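PDB 6LD7: cystathionine gamma-synthase from Xanthomonas oryzae pv. oryzae KACC 10331, which probably makes cystathionine in the trans-sulfuration route to methionine, as a pyridoxal 5'-phosphate-dependent enzyme that may also have cystathionine gamma-lyase activity. Local coordinates for residues A227-H230 with Q231-V234; V286-P289 with G290-T293. The protein carries 1 engineered substitution. All coordinates share one frame; numbering follows the deposited sequence.

Interaction 1 (A227-H230 with Q231-V234); sequences AELH and QQLV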
loop_
_atom_site.group_PDB
_atom_site.type_symbol
_atom_site.label_atom_id
_atom_site.label_comp_id
_atom_site.label_asym_id
_atom_site.label_seq_id
_atom_site.Cartn_x
_atom_site.Cartn_y
_atom_site.Cartn_z
ATOM N N ALA C 227 -6.924 -32.119 7.470
ATOM C CA ALA C 227 -8.015 -31.162 7.209
ATOM C C ALA C 227 -8.692 -30.793 8.538
ATOM O O ALA C 227 -9.026 -29.589 8.791
ATOM C CB ALA C 227 -9.018 -31.730 6.193
ATOM N N GLU C 228 -8.833 -31.746 9.405
ATOM C CA GLU C 228 -9.569 -31.502 10.648
ATOM C C GLU C 228 -8.687 -30.638 11.567
ATOM O O GLU C 228 -9.223 -29.691 12.118
ATOM C CB GLU C 228 -10.008 -32.827 11.243
ATOM C CG GLU C 228 -10.555 -32.755 12.657
ATOM C CD GLU C 228 -10.888 -34.154 13.203
ATOM O OE1 GLU C 228 -10.910 -34.337 14.470
ATOM O OE2 GLU C 228 -11.082 -35.102 12.344
ATOM N N LEU C 229 -7.389 -30.876 11.703
ATOM C CA LEU C 229 -6.594 -29.966 12.555
ATOM C C LEU C 229 -6.575 -28.546 11.918
ATOM O O LEU C 229 -6.492 -27.511 12.643
ATOM C CB LEU C 229 -5.183 -30.491 12.652
ATOM C CG LEU C 229 -4.493 -30.375 13.984
ATOM C CD1 LEU C 229 -2.993 -30.507 13.808
ATOM C CD2 LEU C 229 -4.949 -29.205 14.846
ATOM N N HIS C 230 -6.500 -28.481 10.592
ATOM C CA HIS C 230 -6.548 -27.192 9.841
ATOM C C HIS C 230 -7.777 -26.364 10.267
ATOM O O HIS C 230 -7.609 -25.184 10.560
ATOM C CB HIS C 230 -6.484 -27.425 8.347
ATOM C CG HIS C 230 -6.739 -26.202 7.565
ATOM N ND1 HIS C 230 -5.921 -25.085 7.659
ATOM C CD2 HIS C 230 -7.765 -25.865 6.756
ATOM C CE1 HIS C 230 -6.433 -24.121 6.901
ATOM N NE2 HIS C 230 -7.537 -24.593 6.314
ATOM N N GLN C 231 -8.937 -26.982 10.341
ATOM C CA GLN C 231 -10.243 -26.371 10.694
ATOM C C GLN C 231 -10.169 -25.894 12.148
ATOM O O GLN C 231 -10.657 -24.819 12.418
ATOM C CB GLN C 231 -11.444 -27.304 10.425
ATOM C CG GLN C 231 -11.840 -27.400 8.941
ATOM C CD GLN C 231 -11.982 -26.089 8.161
ATOM O OE1 GLN C 231 -11.629 -25.968 6.989
ATOM N NE2 GLN C 231 -12.482 -25.040 8.780
ATOM N N GLN C 232 -9.537 -26.634 13.035
ATOM C CA GLN C 232 -9.321 -26.173 14.415
ATOM C C GLN C 232 -8.393 -24.976 14.427
ATOM O O GLN C 232 -8.709 -24.022 15.169
ATOM C CB GLN C 232 -8.793 -27.319 15.248
ATOM C CG GLN C 232 -9.832 -28.449 15.384
ATOM C CD GLN C 232 -9.153 -29.584 16.125
ATOM O OE1 GLN C 232 -8.542 -29.347 17.140
ATOM N NE2 GLN C 232 -9.047 -30.763 15.548
ATOM N N LEU C 233 -7.374 -24.933 13.579
ATOM C CA LEU C 233 -6.497 -23.745 13.597
ATOM C C LEU C 233 -7.245 -22.494 13.090
ATOM O O LEU C 233 -7.032 -21.397 13.659
ATOM C CB LEU C 233 -5.251 -24.006 12.780
ATOM C CG LEU C 233 -4.320 -25.119 13.272
ATOM C CD1 LEU C 233 -3.403 -25.429 12.139
ATOM C CD2 LEU C 233 -3.533 -24.665 14.483
ATOM N N VAL C 234 -8.095 -22.647 12.079
ATOM C CA VAL C 234 -8.892 -21.539 11.515
ATOM C C VAL C 234 -9.775 -21.000 12.638
ATOM O O VAL C 234 -9.936 -19.803 12.784
ATOM C CB VAL C 234 -9.684 -22.054 10.307
ATOM C CG1 VAL C 234 -10.819 -21.092 9.882
ATOM C CG2 VAL C 234 -8.765 -22.311 9.084
HETATM O O HOH W 1 -10.066 -28.259 6.035
#

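Interaction 2 (V286-P289 with G290-T293); sequences VYFP and GLAT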
loop_
_atom_site.group_PDB
_atom_site.type_symbol
_atom_site.label_atom_id
_atom_site.label_comp_id
_atom_site.label_asym_id
_atom_site.label_seq_id
_atom_site.Cartn_x
_atom_site.Cartn_y
_atom_site.Cartn_z
ATOM N N VAL C 286 33.450 -23.154 12.154
ATOM C CA VAL C 286 32.336 -22.738 11.285
ATOM C C VAL C 286 31.169 -23.666 11.577
ATOM O O VAL C 286 31.398 -24.876 11.645
ATOM C CB VAL C 286 32.705 -22.791 9.814
ATOM C CG1 VAL C 286 31.529 -22.288 8.967
ATOM C CG2 VAL C 286 33.908 -21.950 9.550
ATOM N N TYR C 287 29.983 -23.095 11.702
ATOM C CA TYR C 287 28.743 -23.838 11.964
ATOM C C TYR C 287 27.912 -23.697 10.696
ATOM O O TYR C 287 27.372 -22.619 10.451
ATOM C CB TYR C 287 28.055 -23.303 13.228
ATOM C CG TYR C 287 28.854 -23.432 14.498
ATOM C CD1 TYR C 287 28.911 -24.626 15.217
ATOM C CD2 TYR C 287 29.615 -22.359 14.943
ATOM C CE1 TYR C 287 29.721 -24.750 16.352
ATOM C CE2 TYR C 287 30.401 -22.445 16.064
ATOM C CZ TYR C 287 30.438 -23.632 16.784
ATOM O OH TYR C 287 31.186 -23.599 17.920
ATOM N N PHE C 288 27.933 -24.706 9.860
ATOM C CA PHE C 288 27.268 -24.680 8.528
ATOM C C PHE C 288 27.042 -26.109 8.062
ATOM O O PHE C 288 27.988 -26.846 7.912
ATOM C CB PHE C 288 28.071 -23.961 7.454
ATOM C CG PHE C 288 27.379 -23.878 6.114
ATOM C CD1 PHE C 288 26.155 -23.261 5.986
ATOM C CD2 PHE C 288 27.981 -24.393 4.961
ATOM C CE1 PHE C 288 25.555 -23.147 4.732
ATOM C CE2 PHE C 288 27.375 -24.291 3.719
ATOM C CZ PHE C 288 26.163 -23.680 3.601
ATOM N N PRO C 289 25.791 -26.494 7.798
ATOM C CA PRO C 289 25.485 -27.886 7.531
ATOM C C PRO C 289 26.112 -28.397 6.217
ATOM O O PRO C 289 26.173 -29.587 6.038
ATOM C CB PRO C 289 23.965 -27.888 7.479
ATOM C CG PRO C 289 23.556 -26.687 8.359
ATOM C CD PRO C 289 24.584 -25.644 7.986
ATOM N N GLY C 290 26.484 -27.489 5.331
ATOM C CA GLY C 290 27.197 -27.790 4.077
ATOM C C GLY C 290 28.571 -28.421 4.234
ATOM O O GLY C 290 29.060 -28.949 3.281
ATOM N N LEU C 291 29.251 -28.197 5.343
ATOM C CA LEU C 291 30.626 -28.614 5.557
ATOM C C LEU C 291 30.565 -30.057 6.018
ATOM O O LEU C 291 29.780 -30.399 6.939
ATOM C CB LEU C 291 31.241 -27.708 6.625
ATOM C CG LEU C 291 31.510 -26.274 6.180
ATOM C CD1 LEU C 291 32.033 -25.490 7.371
ATOM C CD2 LEU C 291 32.475 -26.254 4.971
ATOM N N ALA C 292 31.474 -30.854 5.510
ATOM C CA ALA C 292 31.501 -32.311 5.755
ATOM C C ALA C 292 31.856 -32.592 7.195
ATOM O O ALA C 292 31.509 -33.620 7.627
ATOM C CB ALA C 292 32.463 -32.964 4.758
ATOM N N THR C 293 32.513 -31.685 7.913
ATOM C CA THR C 293 32.913 -31.816 9.316
ATOM C C THR C 293 31.887 -31.256 10.274
ATOM O O THR C 293 32.123 -31.361 11.491
ATOM C CB THR C 293 34.214 -31.039 9.504
ATOM O OG1 THR C 293 33.892 -29.741 9.008
ATOM C CG2 THR C 293 35.320 -31.698 8.688
HETATM O O HOH W 2 32.768 -27.845 10.578
#

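Interaction 1 (A227-H230 with Q231-V234)
Ala-227 and Gln-231 begin a run of four consecutive i to i+4 backbone hydrogen bonds that joins 227-230 to 231-234 as the first turns of helix 227-240. Gln-231 N donates to Ala-227 O, Gln-232 N to Glu-228 O, Leu-233 N to Leu-229 O at 2.9 Å, and Val-234 N to His-230 O at 3.0 Å. Phi and psi of all eight residues keep to alpha-helical values.

Among the side chains, the His-230 imidazole meets Val-234 one turn on. CG2 of Val-234 lies over one ring face in a CH-pi contact, 4.0 Å from the centroid of the His-230 ring and 27° off its normal. The shortest distance to the ring is from Val-234 CG2 to His-230 CE1, 3.7 Å. The ring gets there because CG of His-230 stands opposite the backbone N (chi1 171°) and beside the carbonyl carbon, on the side of the following turn. Gln-231 bends at chi2, and its OE1 accepts a hydrogen bond from a water at 2.9 Å. The same water donates to Ala-227 O at 3.2 Å, giving that carbonyl a second partner, and sits in the plane of the His-230 ring at its edge. Glu-228 and Gln-232 run side by side in the same direction, with CG of Glu-228 3.8 Å from NE2 of Gln-232 and the carboxylate and amide planes 40° apart. Leu-229 CD2 approaches Leu-233 CG more loosely, at 4.4 Å.

Asp-226 OD1 accepts a hydrogen bond from Leu-229 N and a weak one from Glu-228 N at the helix start. Leu-229, His-230, Leu-233 and Val-234 turn the helix onto strands 220-224, 80-84 and 202-206, while Leu-233 also reaches helix 87-98. This seven-stranded sheet, with 220-224 its single antiparallel strand, is that of the large domain of fold-type I pyridoxal-phosphate enzymes.

Interaction 2 (V286-P289 with G290-T293)
Phe-288 and Leu-291 close a type I beta turn in which Pro-289 and Gly-290 take the two central positions, both at right-handed helical backbone angles, as this type requires. Its hydrogen bond runs from Leu-291 N to Phe-288 O at 3.2 Å. The N-H points almost straight at the oxygen (171°), although the donor stands 43° out of the carbonyl plane.

The Phe-288 ring lies against the backbone of the turn. Gly-290 N lies over one face of the Phe-288 ring, 3.5 Å above its plane and displaced toward the rim, and Gly-290 CA is 3.5 Å from CE2 of Phe-288. With CG opposite the backbone N and next to the carbonyl carbon, the phenyl is directed along the chain toward Gly-290.

Apolar contacts centre on Leu-291. Its CD1 meets CG1 of Val-286 at 3.6 Å, the two side chains crossing at about a right angle, and its CG lies 4.2 Å from CD2 of Phe-288.

Water also spans the bend: it is 2.7 Å from Thr-293 OG1 and donates a weak bond to Val-286 O.

The turn leaves edge strand 283-287 in the smaller, C-terminal domain of the fold-type I architecture; that strand pairs with 310-315 through backbone bonds of Tyr-287 with Ser-312. Val-286 and Phe-288 pack on helix 259-277, and Pro-289 O is hydrogen-bonded to His-297 ND1, at the start of helix 297-303.

Overall arrangement
From the N terminus, the chain first lays down all seven strands of the larger sheet, 220-224 last, and interaction 1 follows as the opening of helix 227-240. Helices 246-256 and 259-277 come next, then strand 283-287 at an edge of the five-stranded sheet, whose exit is interaction 2. The contacts are in series, neither nested nor crossing; each joins adjoining tetrapeptides and therefore closes no more than a local helical turn or chain reversal. The centres of interaction 1 and interaction 2 are about 38 Å apart, on opposite sides of the chain's centre. The nearest atoms of interaction 1 and interaction 2 are about 27 Å apart. Thus 227-234 is tied to one sheet and 286-293 to the other, without direct contact.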